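Local coordinates for glutamate receptor kainate-like protein (Pleurobrachia bachei, PDB 4ZDM) that binds glycine in the ligand-binding domain of a ctenophore ionotropic glutamate receptor and, in the full-length receptor, probably contributes to a glycine-activated ion channel, at residues I14-P24 with S35-E43; I44-L52 with L230-I238. All blocks are in the same frame, centred on the assembly; numbering follows the deposited sequence. Where two conformers were deposited one is given.

Contact 1 (I14-P24 with S35-E43); sequences IIPEMPFISEP and SCYTGVNVE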
ATOM      1  N   ILE A  14      -8.412   7.333  -6.619  1.00  7.29           N
ATOM      2  CA  ILE A  14      -8.951   8.076  -7.760  1.00  8.03           C
ATOM      3  C   ILE A  14     -10.252   7.447  -8.241  1.00  8.87           C
ATOM      4  O   ILE A  14     -10.459   6.239  -8.113  1.00  9.51           O
ATOM      5  CB  ILE A  14      -7.972   8.133  -8.962  1.00  9.25           C
ATOM      6  CG1 ILE A  14      -7.704   6.767  -9.540  1.00  8.24           C
ATOM      7  CG2 ILE A  14      -6.669   8.759  -8.527  1.00  8.87           C
ATOM      8  CD1 ILE A  14      -7.112   6.828 -10.976  1.00 11.34           C
ATOM      9  N   ILE A  15     -11.088   8.288  -8.860  1.00  8.44           N
ATOM     10  CA  ILE A  15     -12.193   7.912  -9.734  1.00  9.19           C
ATOM     11  C   ILE A  15     -12.088   8.835 -10.915  1.00  9.42           C
ATOM     12  O   ILE A  15     -12.106  10.031 -10.764  1.00  9.88           O
ATOM     13  CB  ILE A  15     -13.565   8.052  -9.068  1.00  9.55           C
ATOM     14  CG1 ILE A  15     -13.735   7.010  -7.960  1.00 14.18           C
ATOM     15  CG2 ILE A  15     -14.688   7.878 -10.113  1.00 11.53           C
ATOM     16  CD1 ILE A  15     -14.966   7.160  -7.160  1.00 14.42           C
ATOM     17  N   PRO A  16     -12.096   8.316 -12.148  1.00  8.52           N
ATOM     18  CA  PRO A  16     -12.121   9.200 -13.307  1.00  9.34           C
ATOM     19  C   PRO A  16     -13.374  10.066 -13.322  1.00  9.00           C
ATOM     20  O   PRO A  16     -14.508   9.557 -13.204  1.00 12.66           O
ATOM     21  CB  PRO A  16     -12.121   8.221 -14.478  1.00 11.00           C
ATOM     22  CG  PRO A  16     -11.331   7.065 -13.977  1.00 12.63           C
ATOM     23  CD  PRO A  16     -11.871   6.916 -12.561  1.00 11.57           C
ATOM     24  N   GLU A  17     -13.147  11.361 -13.518  1.00 10.05           N
ATOM     25  CA  GLU A  17     -14.187  12.378 -13.677  1.00  9.01           C
ATOM     26  C   GLU A  17     -13.492  13.637 -14.087  1.00 10.72           C
ATOM     27  O   GLU A  17     -12.791  14.266 -13.276  1.00 10.40           O
ATOM     28  CB  GLU A  17     -14.998  12.596 -12.409  1.00 10.99           C
ATOM     29  CG  GLU A  17     -16.154  13.541 -12.635  1.00 12.86           C
ATOM     30  CD  GLU A  17     -16.946  13.783 -11.361  1.00 17.75           C
ATOM     31  OE1 GLU A  17     -17.317  12.761 -10.753  1.00 26.39           O
ATOM     32  OE2 GLU A  17     -17.217  14.966 -11.046  1.00 15.50           O
ATOM     33  N   MET A  18     -13.648  14.062 -15.332  1.00 10.69           N
ATOM     34  CA  MET A  18     -13.089  15.312 -15.769  1.00  9.41           C
ATOM     35  C   MET A  18     -13.855  16.478 -15.203  1.00 11.21           C
ATOM     36  O   MET A  18     -15.044  16.368 -14.935  1.00 12.65           O
ATOM     37  CB  MET A  18     -13.065  15.311 -17.298  1.00 12.26           C
ATOM     38  CG  MET A  18     -11.988  14.381 -17.884  1.00 13.09           C
ATOM     39  SD  MET A  18     -10.300  14.842 -17.467  1.00 15.20           S
ATOM     40  CE  MET A  18     -10.021  16.137 -18.681  1.00 16.89           C
ATOM     41  N   PRO A  19     -13.161  17.626 -14.994  1.00 10.66           N
ATOM     42  CA  PRO A  19     -11.791  17.919 -15.433  1.00 12.45           C
ATOM     43  C   PRO A  19     -10.695  17.525 -14.445  1.00 10.66           C
ATOM     44  O   PRO A  19      -9.525  17.818 -14.668  1.00 10.33           O
ATOM     45  CB  PRO A  19     -11.817  19.449 -15.585  1.00 12.28           C
ATOM     46  CG  PRO A  19     -12.731  19.876 -14.491  1.00 12.85           C
ATOM     47  CD  PRO A  19     -13.804  18.820 -14.406  1.00 11.95           C
ATOM     48  N   PHE A  20     -11.082  16.821 -13.387  1.00  9.74           N
ATOM     49  CA  PHE A  20     -10.171  16.553 -12.288  1.00  9.68           C
ATOM     50  C   PHE A  20      -9.217  15.387 -12.579  1.00  9.48           C
ATOM     51  O   PHE A  20      -7.999  15.506 -12.349  1.00  9.07           O
ATOM     52  CB  PHE A  20     -10.979  16.290 -11.029  1.00  9.61           C
ATOM     53  CG  PHE A  20     -11.930  17.406 -10.674  1.00  8.64           C
ATOM     54  CD1 PHE A  20     -11.452  18.649 -10.256  1.00 11.79           C
ATOM     55  CD2 PHE A  20     -13.302  17.234 -10.831  1.00 11.49           C
ATOM     56  CE1 PHE A  20     -12.366  19.701  -9.979  1.00 11.09           C
ATOM     57  CE2 PHE A  20     -14.170  18.280 -10.542  1.00 12.42           C
ATOM     58  CZ  PHE A  20     -13.707  19.483 -10.123  1.00 11.02           C
ATOM     59  N   ILE A  21      -9.763  14.269 -13.084  1.00  8.35           N
ATOM     60  CA  ILE A  21      -8.991  13.049 -13.400  1.00  9.17           C
ATOM     61  C   ILE A  21      -9.590  12.414 -14.619  1.00 10.41           C
ATOM     62  O   ILE A  21     -10.809  12.219 -14.681  1.00  9.99           O
ATOM     63  CB  ILE A  21      -8.979  12.031 -12.228  1.00  9.09           C
ATOM     64  CG1 ILE A  21      -8.481  12.692 -10.943  1.00  8.72           C
ATOM     65  CG2 ILE A  21      -8.145  10.780 -12.592  1.00 11.77           C
ATOM     66  CD1 ILE A  21      -8.536  11.813  -9.731  1.00 12.78           C
ATOM     67  N   SER A  22      -8.760  12.124 -15.621  1.00  9.47           N
ATOM     68  CA  SER A  22      -9.263  11.435 -16.815  1.00  8.81           C
ATOM     69  C   SER A  22      -9.514   9.952 -16.629  1.00 11.48           C
ATOM     70  O   SER A  22      -9.102   9.361 -15.650  1.00 10.94           O
ATOM     71  CB  SER A  22      -8.250  11.635 -17.940  1.00 11.03           C
ATOM     72  OG  SER A  22      -7.085  10.881 -17.697  1.00 11.91           O
ATOM     73  N   GLU A  23     -10.230   9.339 -17.584  1.00 12.05           N
ATOM     74  CA  GLU A  23     -10.130   7.891 -17.729  1.00 11.62           C
ATOM     75  C   GLU A  23      -8.674   7.511 -18.035  1.00 12.98           C
ATOM     76  O   GLU A  23      -7.922   8.319 -18.585  1.00 13.43           O
ATOM     77  CB  GLU A  23     -11.048   7.398 -18.863  1.00 14.23           C
ATOM     78  CG  GLU A  23     -12.484   7.655 -18.641  1.00 15.67           C
ATOM     79  CD  GLU A  23     -13.137   6.794 -17.582  1.00 19.70           C
ATOM     80  OE1 GLU A  23     -12.580   5.780 -17.144  1.00 20.12           O
ATOM     81  OE2 GLU A  23     -14.295   7.113 -17.201  1.00 23.44           O
ATOM     82  N   PRO A  24      -8.292   6.282 -17.730  1.00 13.17           N
ATOM     83  CA  PRO A  24      -6.958   5.801 -18.137  1.00 14.09           C
ATOM     84  C   PRO A  24      -6.860   5.778 -19.663  1.00 13.59           C
ATOM     85  O   PRO A  24      -7.869   5.516 -20.325  1.00 15.63           O
ATOM     86  CB  PRO A  24      -6.884   4.390 -17.560  1.00 14.33           C
ATOM     87  CG  PRO A  24      -8.312   3.988 -17.299  1.00 16.75           C
ATOM     88  CD  PRO A  24      -9.055   5.262 -16.990  1.00 12.75           C
ATOM     89  N   SER A  35       0.988   7.749 -15.221  1.00 12.37           N
ATOM     90  CA  SER A  35       1.312   8.238 -16.548  1.00 12.30           C
ATOM     91  C   SER A  35       0.193   7.978 -17.532  1.00 15.36           C
ATOM     92  O   SER A  35       0.221   8.564 -18.606  1.00 18.59           O
ATOM     93  CB  SER A  35       2.630   7.639 -17.031  1.00 16.81           C
ATOM     94  OG  SER A  35       2.456   6.271 -17.339  1.00 21.27           O
ATOM     95  N   CYS A  36      -0.775   7.147 -17.188  1.00 13.34           N
ATOM     96  CA  CYS A  36      -1.898   6.851 -18.042  1.00 13.64           C
ATOM     97  C   CYS A  36      -3.014   7.891 -17.930  1.00 13.95           C
ATOM     98  O   CYS A  36      -4.065   7.747 -18.557  1.00 13.98           O
ATOM     99  CB  CYS A  36      -2.501   5.487 -17.700  1.00 16.95           C
ATOM    100  SG  CYS A  36      -1.469   4.030 -18.024  1.00 23.25           S
ATOM    101  N   TYR A  37      -2.825   8.937 -17.104  1.00 11.05           N
ATOM    102  CA  TYR A  37      -3.885   9.890 -16.785  1.00  9.28           C
ATOM    103  C   TYR A  37      -3.505  11.334 -17.033  1.00 12.49           C
ATOM    104  O   TYR A  37      -2.321  11.678 -17.006  1.00 13.48           O
ATOM    105  CB  TYR A  37      -4.263   9.763 -15.301  1.00  9.20           C
ATOM    106  CG  TYR A  37      -4.822   8.418 -14.914  1.00  9.51           C
ATOM    107  CD1 TYR A  37      -3.970   7.314 -14.628  1.00 10.59           C
ATOM    108  CD2 TYR A  37      -6.187   8.194 -14.899  1.00  9.54           C
ATOM    109  CE1 TYR A  37      -4.463   6.084 -14.289  1.00 11.13           C
ATOM    110  CE2 TYR A  37      -6.684   6.958 -14.552  1.00 10.45           C
ATOM    111  CZ  TYR A  37      -5.839   5.918 -14.255  1.00 10.44           C
ATOM    112  OH  TYR A  37      -6.406   4.707 -13.965  1.00 11.64           O
ATOM    113  N   THR A  38      -4.536  12.153 -17.249  1.00 11.68           N
ATOM    114  CA  THR A  38      -4.429  13.612 -17.249  1.00 11.69           C
ATOM    115  C   THR A  38      -5.517  14.190 -16.338  1.00 10.85           C
ATOM    116  O   THR A  38      -6.268  13.418 -15.732  1.00 11.14           O
ATOM    117  CB  THR A  38      -4.584  14.235 -18.668  1.00 14.00           C
ATOM    118  OG1 THR A  38      -5.913  13.914 -19.135  1.00 17.27           O
ATOM    119  CG2 THR A  38      -3.504  13.719 -19.623  1.00 17.65           C
ATOM    120  N   GLY A  39      -5.534  15.513 -16.177  1.00 12.03           N
ATOM    121  CA  GLY A  39      -6.526  16.202 -15.380  1.00 12.10           C
ATOM    122  C   GLY A  39      -5.899  17.150 -14.375  1.00 10.71           C
ATOM    123  O   GLY A  39      -4.726  17.072 -14.045  1.00 10.49           O
ATOM    124  N   VAL A  40      -6.712  18.059 -13.887  1.00  9.79           N
ATOM    125  CA  VAL A  40      -6.280  19.064 -12.915  1.00  9.66           C
ATOM    126  C   VAL A  40      -5.590  18.416 -11.736  1.00  9.44           C
ATOM    127  O   VAL A  40      -4.488  18.812 -11.307  1.00  9.58           O
ATOM    128  CB  VAL A  40      -7.486  19.908 -12.428  1.00  9.81           C
ATOM    129  CG1 VAL A  40      -7.076  20.808 -11.269  1.00 11.18           C
ATOM    130  CG2 VAL A  40      -8.084  20.707 -13.563  1.00 11.66           C
ATOM    131  N   ASN A  41      -6.228  17.412 -11.183  1.00  8.73           N
ATOM    132  CA  ASN A  41      -5.740  16.841  -9.927  1.00  8.15           C
ATOM    133  C   ASN A  41      -4.531  15.926 -10.161  1.00  8.89           C
ATOM    134  O   ASN A  41      -3.694  15.775  -9.267  1.00  8.88           O
ATOM    135  CB  ASN A  41      -6.833  16.051  -9.218  1.00  8.68           C
ATOM    136  CG  ASN A  41      -7.963  16.902  -8.710  1.00  8.96           C
ATOM    137  OD1 ASN A  41      -8.236  17.997  -9.223  1.00 12.21           O
ATOM    138  ND2 ASN A  41      -8.701  16.374  -7.738  1.00  9.81           N
ATOM    139  N   VAL A  42      -4.445  15.301 -11.352  1.00  8.82           N
ATOM    140  CA  VAL A  42      -3.294  14.512 -11.728  1.00  8.58           C
ATOM    141  C   VAL A  42      -2.079  15.422 -11.775  1.00  9.28           C
ATOM    142  O   VAL A  42      -1.018  15.065 -11.284  1.00  9.92           O
ATOM    143  CB  VAL A  42      -3.575  13.800 -13.082  1.00  9.70           C
ATOM    144  CG1 VAL A  42      -2.350  13.090 -13.571  1.00 10.72           C
ATOM    145  CG2 VAL A  42      -4.744  12.850 -12.890  1.00 11.21           C
ATOM    146  N   GLU A  43      -2.246  16.618 -12.360  1.00  9.48           N
ATOM    147  CA  GLU A  43      -1.143  17.556 -12.379  1.00  9.77           C
ATOM    148  C   GLU A  43      -0.806  18.109 -10.988  1.00 10.48           C
ATOM    149  O   GLU A  43       0.380  18.240 -10.614  1.00 11.97           O
ATOM    150  CB  GLU A  43      -1.424  18.711 -13.357  1.00 13.92           C
ATOM    151  CG  GLU A  43      -1.509  18.189 -14.788  1.00 13.83           C
ATOM    152  CD  GLU A  43      -1.368  19.285 -15.849  1.00 17.10           C
ATOM    153  OE1 GLU A  43      -2.156  19.198 -16.804  1.00 18.76           O
ATOM    154  OE2 GLU A  43      -0.445  20.125 -15.707  1.00 21.05           O
TER
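Pro-19 O and Phe-20 O receive the first backbone N-H groups of helix 40-52. The bond from Val-40 N to Pro-19 O is nearly straight (172°), and Asn-41 N approaches Phe-20 O on a lone pair at 2.9 Å. Packing is tight here: Gly-39, the N-cap residue, brings its CA to 3.4 Å from Phe-20 O, where a side chain would clash. Asn-41 lies alongside Phe-20 with OD1 at the ring edge, 3.4 Å from Phe-20 CD1, while its ND2 bonds to Val-92 O. Farther along, Pro-24 CA sits over one face of the Tyr-37 ring in a CH-pi contact, Ser-22 O lies in plane at its edge and Ile-14 CD1 is 3.6 Å from Tyr-37 CE2; the Tyr-37 OH bonds to Ile-31 O. The exposed side, with Thr-38 at the margin, has fewer packed carbons and is held by polar bonds instead. There Ser-22 OG, turned between its own N and carbonyl carbon (chi1 72°), accepts the N-H of Thr-38, N to OG 2.9 Å, and donates to Glu-23 O. Replacing Ser-22 by alanine removes OG, which is likely to leave Thr-38 N without its acceptor and Glu-23 O without this donor. Pro-19 O and Phe-20 O thus satisfy the first two helix N-H groups, consistent with loop and helix start being held in fixed register.

Contact 2 (I44-L52 with L230-I238); sequences IVSMMSQDL and LVDTFMLGI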
ATOM      1  N   ILE A  44      -1.812  18.364 -10.155  1.00  9.42           N
ATOM      2  CA  ILE A  44      -1.551  18.778  -8.781  1.00  8.76           C
ATOM      3  C   ILE A  44      -0.710  17.730  -8.055  1.00  9.99           C
ATOM      4  O   ILE A  44       0.258  18.036  -7.363  1.00  9.49           O
ATOM      5  CB  ILE A  44      -2.851  19.063  -8.009  1.00  8.80           C
ATOM      6  CG1 ILE A  44      -3.511  20.321  -8.541  1.00 10.65           C
ATOM      7  CG2 ILE A  44      -2.618  19.162  -6.486  1.00  8.72           C
ATOM      8  CD1 ILE A  44      -4.882  20.603  -7.948  1.00 13.82           C
ATOM      9  N   VAL A  45      -1.097  16.473  -8.181  1.00  8.76           N
ATOM     10  CA  VAL A  45      -0.379  15.407  -7.511  1.00  8.29           C
ATOM     11  C   VAL A  45       1.059  15.276  -8.027  1.00  8.52           C
ATOM     12  O   VAL A  45       1.965  15.007  -7.229  1.00  9.61           O
ATOM     13  CB  VAL A  45      -1.158  14.059  -7.632  1.00  9.43           C
ATOM     14  CG1 VAL A  45      -0.292  12.865  -7.262  1.00 13.28           C
ATOM     15  CG2 VAL A  45      -2.424  14.114  -6.760  1.00  9.93           C
ATOM     16  N   SER A  46       1.261  15.384  -9.335  1.00  8.21           N
ATOM     17  CA  SER A  46       2.613  15.331  -9.860  1.00  9.43           C
ATOM     18  C   SER A  46       3.492  16.414  -9.257  1.00 10.21           C
ATOM     19  O   SER A  46       4.618  16.128  -8.811  1.00 11.31           O
ATOM     20  CB  SER A  46       2.554  15.419 -11.361  1.00 12.90           C
ATOM     21  OG  SER A  46       3.878  15.445 -11.874  1.00 20.26           O
ATOM     22  N   MET A  47       2.995  17.640  -9.193  0.50 10.39           N
ATOM     23  CA  MET A  47       3.770  18.710  -8.595  0.50 10.47           C
ATOM     24  C   MET A  47       3.980  18.493  -7.099  0.50 10.99           C
ATOM     25  O   MET A  47       5.048  18.775  -6.553  0.50 10.22           O
ATOM     26  CB  MET A  47       3.084  20.059  -8.851  0.50 12.37           C
ATOM     27  CG  MET A  47       3.003  20.444 -10.286  0.50 18.54           C
ATOM     28  SD  MET A  47       2.308  22.107 -10.498  0.50 23.45           S
ATOM     29  CE  MET A  47       1.021  22.097  -9.226  0.50 29.30           C
ATOM     30  N   MET A  48       2.957  17.980  -6.422  1.00  9.61           N
ATOM     31  CA  MET A  48       3.075  17.710  -4.993  1.00  8.21           C
ATOM     32  C   MET A  48       4.116  16.644  -4.704  1.00  9.93           C
ATOM     33  O   MET A  48       4.873  16.765  -3.749  1.00 10.16           O
ATOM     34  CB  MET A  48       1.691  17.301  -4.461  1.00  9.27           C
ATOM     35  CG  MET A  48       1.623  17.162  -2.976  1.00  8.37           C
ATOM     36  SD  MET A  48       0.046  16.530  -2.371  1.00 13.35           S
ATOM     37  CE  MET A  48      -0.974  17.966  -2.518  1.00 17.45           C
ATOM     38  N   SER A  49       4.148  15.603  -5.513  0.62  9.80           N
ATOM     39  CA  SER A  49       5.096  14.540  -5.288  0.62 11.82           C
ATOM     40  C   SER A  49       6.521  15.046  -5.423  0.62 11.47           C
ATOM     41  O   SER A  49       7.415  14.642  -4.683  0.62 11.94           O
ATOM     42  CB  SER A  49       4.838  13.408  -6.257  0.62  9.95           C
ATOM     43  OG  SER A  49       5.293  13.755  -7.571  0.62 12.41           O
ATOM     44  N   GLN A  50       6.727  15.931  -6.393  1.00 11.64           N
ATOM     45  CA  GLN A  50       8.087  16.475  -6.634  1.00 13.05           C
ATOM     46  C   GLN A  50       8.507  17.323  -5.464  1.00 11.71           C
ATOM     47  O   GLN A  50       9.629  17.199  -4.967  1.00 17.10           O
ATOM     48  CB  GLN A  50       8.083  17.263  -7.935  1.00 15.22           C
ATOM     49  CG  GLN A  50       9.408  17.856  -8.286  1.00 35.72           C
ATOM     50  CD  GLN A  50       9.336  18.550  -9.634  1.00 51.44           C
ATOM     51  OE1 GLN A  50       8.244  18.855 -10.133  1.00 55.38           O
ATOM     52  NE2 GLN A  50      10.493  18.782 -10.240  1.00 61.04           N
ATOM     53  N   ASP A  51       7.612  18.145  -4.911  1.00 10.99           N
ATOM     54  CA  ASP A  51       7.904  18.965  -3.761  1.00 11.66           C
ATOM     55  C   ASP A  51       8.062  18.181  -2.467  1.00 15.34           C
ATOM     56  O   ASP A  51       9.060  18.351  -1.733  1.00 20.91           O
ATOM     57  CB  ASP A  51       6.814  20.027  -3.608  1.00 12.67           C
ATOM     58  CG  ASP A  51       7.184  21.120  -2.649  1.00 27.95           C
ATOM     59  OD1 ASP A  51       7.107  20.912  -1.434  1.00 30.04           O
ATOM     60  OD2 ASP A  51       7.608  22.180  -3.123  1.00 42.22           O
ATOM     61  N   LEU A  52       7.136  17.276  -2.193  1.00 11.01           N
ATOM     62  CA  LEU A  52       7.116  16.541  -0.936  1.00  9.06           C
ATOM     63  C   LEU A  52       7.952  15.265  -0.990  1.00 11.30           C
ATOM     64  O   LEU A  52       8.136  14.635   0.046  1.00 12.73           O
ATOM     65  CB  LEU A  52       5.697  16.165  -0.540  1.00 10.06           C
ATOM     66  CG  LEU A  52       4.789  17.117   0.241  1.00 15.36           C
ATOM     67  CD1 LEU A  52       4.612  18.315  -0.547  1.00 17.46           C
ATOM     68  CD2 LEU A  52       3.448  16.526   0.577  1.00 14.40           C
ATOM     69  N   LEU A 230       2.220  18.865   5.572  1.00 10.39           N
ATOM     70  CA  LEU A 230       2.987  19.097   4.359  1.00 10.65           C
ATOM     71  C   LEU A 230       2.092  19.199   3.129  1.00  8.08           C
ATOM     72  O   LEU A 230       2.313  20.024   2.234  1.00  9.84           O
ATOM     73  CB  LEU A 230       4.058  18.006   4.157  1.00 12.18           C
ATOM     74  CG  LEU A 230       5.226  18.050   5.159  1.00 15.41           C
ATOM     75  CD1 LEU A 230       6.077  16.807   4.927  1.00 21.76           C
ATOM     76  CD2 LEU A 230       6.045  19.270   4.966  1.00 21.56           C
ATOM     77  N   VAL A 231       1.053  18.377   3.070  1.00  8.15           N
ATOM     78  CA  VAL A 231       0.082  18.447   1.982  1.00  8.35           C
ATOM     79  C   VAL A 231      -0.615  19.804   2.004  1.00  7.76           C
ATOM     80  O   VAL A 231      -0.781  20.452   0.995  1.00  8.58           O
ATOM     81  CB  VAL A 231      -0.926  17.297   2.094  1.00  7.66           C
ATOM     82  CG1 VAL A 231      -2.109  17.454   1.207  1.00  8.29           C
ATOM     83  CG2 VAL A 231      -0.264  15.973   1.754  1.00  9.70           C
ATOM     84  N   ASP A 232      -1.050  20.206   3.191  1.00  8.42           N
ATOM     85  CA  ASP A 232      -1.763  21.498   3.350  1.00  9.13           C
ATOM     86  C   ASP A 232      -0.907  22.681   2.908  1.00  9.77           C
ATOM     87  O   ASP A 232      -1.394  23.559   2.204  1.00 10.06           O
ATOM     88  CB  ASP A 232      -2.204  21.686   4.785  1.00  7.61           C
ATOM     89  CG  ASP A 232      -3.387  20.834   5.195  1.00 11.58           C
ATOM     90  OD1 ASP A 232      -3.991  20.134   4.374  1.00 11.44           O
ATOM     91  OD2 ASP A 232      -3.710  20.854   6.424  1.00 14.99           O
ATOM     92  N   THR A 233       0.367  22.686   3.284  1.00  9.40           N
ATOM     93  CA  THR A 233       1.272  23.782   2.922  1.00  9.68           C
ATOM     94  C   THR A 233       1.446  23.810   1.409  1.00 10.29           C
ATOM     95  O   THR A 233       1.407  24.883   0.777  1.00 10.34           O
ATOM     96  CB  THR A 233       2.580  23.603   3.638  1.00 11.64           C
ATOM     97  OG1 THR A 233       2.337  23.866   5.040  1.00 14.43           O
ATOM     98  CG2 THR A 233       3.616  24.598   3.110  1.00 13.31           C
ATOM     99  N   PHE A 234       1.650  22.639   0.796  1.00  9.51           N
ATOM    100  CA  PHE A 234       1.785  22.621  -0.642  1.00  9.30           C
ATOM    101  C   PHE A 234       0.521  23.114  -1.328  1.00  9.75           C
ATOM    102  O   PHE A 234       0.583  23.911  -2.282  1.00  9.33           O
ATOM    103  CB  PHE A 234       2.114  21.204  -1.139  1.00  9.98           C
ATOM    104  CG  PHE A 234       2.243  21.147  -2.614  1.00 11.31           C
ATOM    105  CD1 PHE A 234       3.421  21.524  -3.204  1.00 14.76           C
ATOM    106  CD2 PHE A 234       1.155  20.841  -3.400  1.00 17.35           C
ATOM    107  CE1 PHE A 234       3.539  21.590  -4.568  1.00 20.82           C
ATOM    108  CE2 PHE A 234       1.303  20.890  -4.806  1.00 17.39           C
ATOM    109  CZ  PHE A 234       2.482  21.255  -5.323  1.00 17.76           C
ATOM    110  N   MET A 235      -0.653  22.641  -0.887  1.00  9.04           N
ATOM    111  CA  MET A 235      -1.871  23.020  -1.528  1.00  7.35           C
ATOM    112  C   MET A 235      -2.112  24.524  -1.423  1.00  7.81           C
ATOM    113  O   MET A 235      -2.585  25.165  -2.378  1.00  9.45           O
ATOM    114  CB  MET A 235      -3.038  22.242  -0.923  1.00  9.63           C
ATOM    115  CG  MET A 235      -4.323  22.372  -1.679  1.00  9.83           C
ATOM    116  SD  MET A 235      -4.361  21.355  -3.167  1.00 13.18           S
ATOM    117  CE  MET A 235      -4.945  19.812  -2.482  1.00 13.83           C
ATOM    118  N   LEU A 236      -1.822  25.074  -0.270  1.00  8.40           N
ATOM    119  CA  LEU A 236      -2.009  26.495  -0.080  1.00  8.24           C
ATOM    120  C   LEU A 236      -1.139  27.293  -1.017  1.00 10.86           C
ATOM    121  O   LEU A 236      -1.549  28.331  -1.556  1.00 11.32           O
ATOM    122  CB  LEU A 236      -1.729  26.893   1.356  1.00  9.85           C
ATOM    123  CG  LEU A 236      -1.874  28.386   1.660  1.00 10.70           C
ATOM    124  CD1 LEU A 236      -3.258  28.975   1.365  1.00 13.24           C
ATOM    125  CD2 LEU A 236      -1.508  28.590   3.102  1.00 14.05           C
ATOM    126  N   GLY A 237       0.073  26.850  -1.240  1.00 10.37           N
ATOM    127  CA  GLY A 237       0.939  27.599  -2.128  1.00 11.48           C
ATOM    128  C   GLY A 237       0.399  27.679  -3.529  1.00 11.91           C
ATOM    129  O   GLY A 237       0.349  28.767  -4.150  1.00 13.52           O
ATOM    130  N   ILE A 238      -0.020  26.555  -4.096  1.00  9.65           N
ATOM    131  CA  ILE A 238      -0.552  26.577  -5.454  1.00  9.52           C
ATOM    132  C   ILE A 238      -1.940  27.227  -5.499  1.00 12.63           C
ATOM    133  O   ILE A 238      -2.308  27.804  -6.514  1.00 13.26           O
ATOM    134  CB  ILE A 238      -0.582  25.194  -6.110  1.00 10.20           C
ATOM    135  CG1 ILE A 238      -1.270  24.090  -5.297  1.00 11.36           C
ATOM    136  CG2 ILE A 238       0.857  24.783  -6.442  1.00 12.60           C
ATOM    137  CD1 ILE A 238      -1.634  22.866  -6.108  1.00 11.61           C
TER
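With CG anti to the backbone N (chi1 179°), Phe-234 sends its ring across to segment 44-52 of helix 40-52, and Met-48, also extended at chi1 (-173°), runs past that ring before bending at chi3. The result is a knob-into-hole packing between two helices of the bilobed, periplasmic-binding-protein-like ligand-binding domain: the Phe-234 knob sits among Met-47, Met-48, Asp-51 and Leu-52. The segment axes approach to 10.6 Å, with their N-to-C directions 123° apart. Met-48 CA lies over one ring face in a CH-pi contact, 3.7 Å from the centroid, whereas its SD makes an oblique Met-aromatic contact. Its terminal CE comes back to Phe-234 CD2 and also meets Val-231 CG1. Asp-51 meets the ring chiefly through CB, 3.7 Å from Phe-234 CD1, with CG close behind. At one end of the interface Leu-52 and Leu-230 run antiparallel alongside each other; the CD2 branch of Leu-52 touches Leu-230 CB and Val-231 CG2, while its CD1 turns to Phe-234 CB. Phe-219 of strand 205-221 touches Ile-44, Met-48 and Met-235, joining this helix pair to the sheet. At the other end Ile-238 uses its two branches separately: CG2 rests against Met-47 CE, and Ile-238 CD1 lies 3.9 Å from Ile-44 CG2.

How the contacts relate
Helix 40-52 carries both contacts in succession: contact 1 holds its N-terminal start against the loop after strand 8-13, and contact 2 packs its remaining length on helix 228-240. Their centres are about 17 Å apart, and their segments adjoin in sequence without otherwise touching. Contact 1 is the nearer to the bound glycine, the Phe-20 side chain being about 6 Å away, against about 13 Å for Met-235 of contact 2. Glu-17 in the loop of contact 1 also forms a salt bridge to Arg-147, a residue of the glycine pocket. Helix 243-254 touches both regions, through Tyr-251 on Val-40 and through Val-243 on Met-47 and Ile-238.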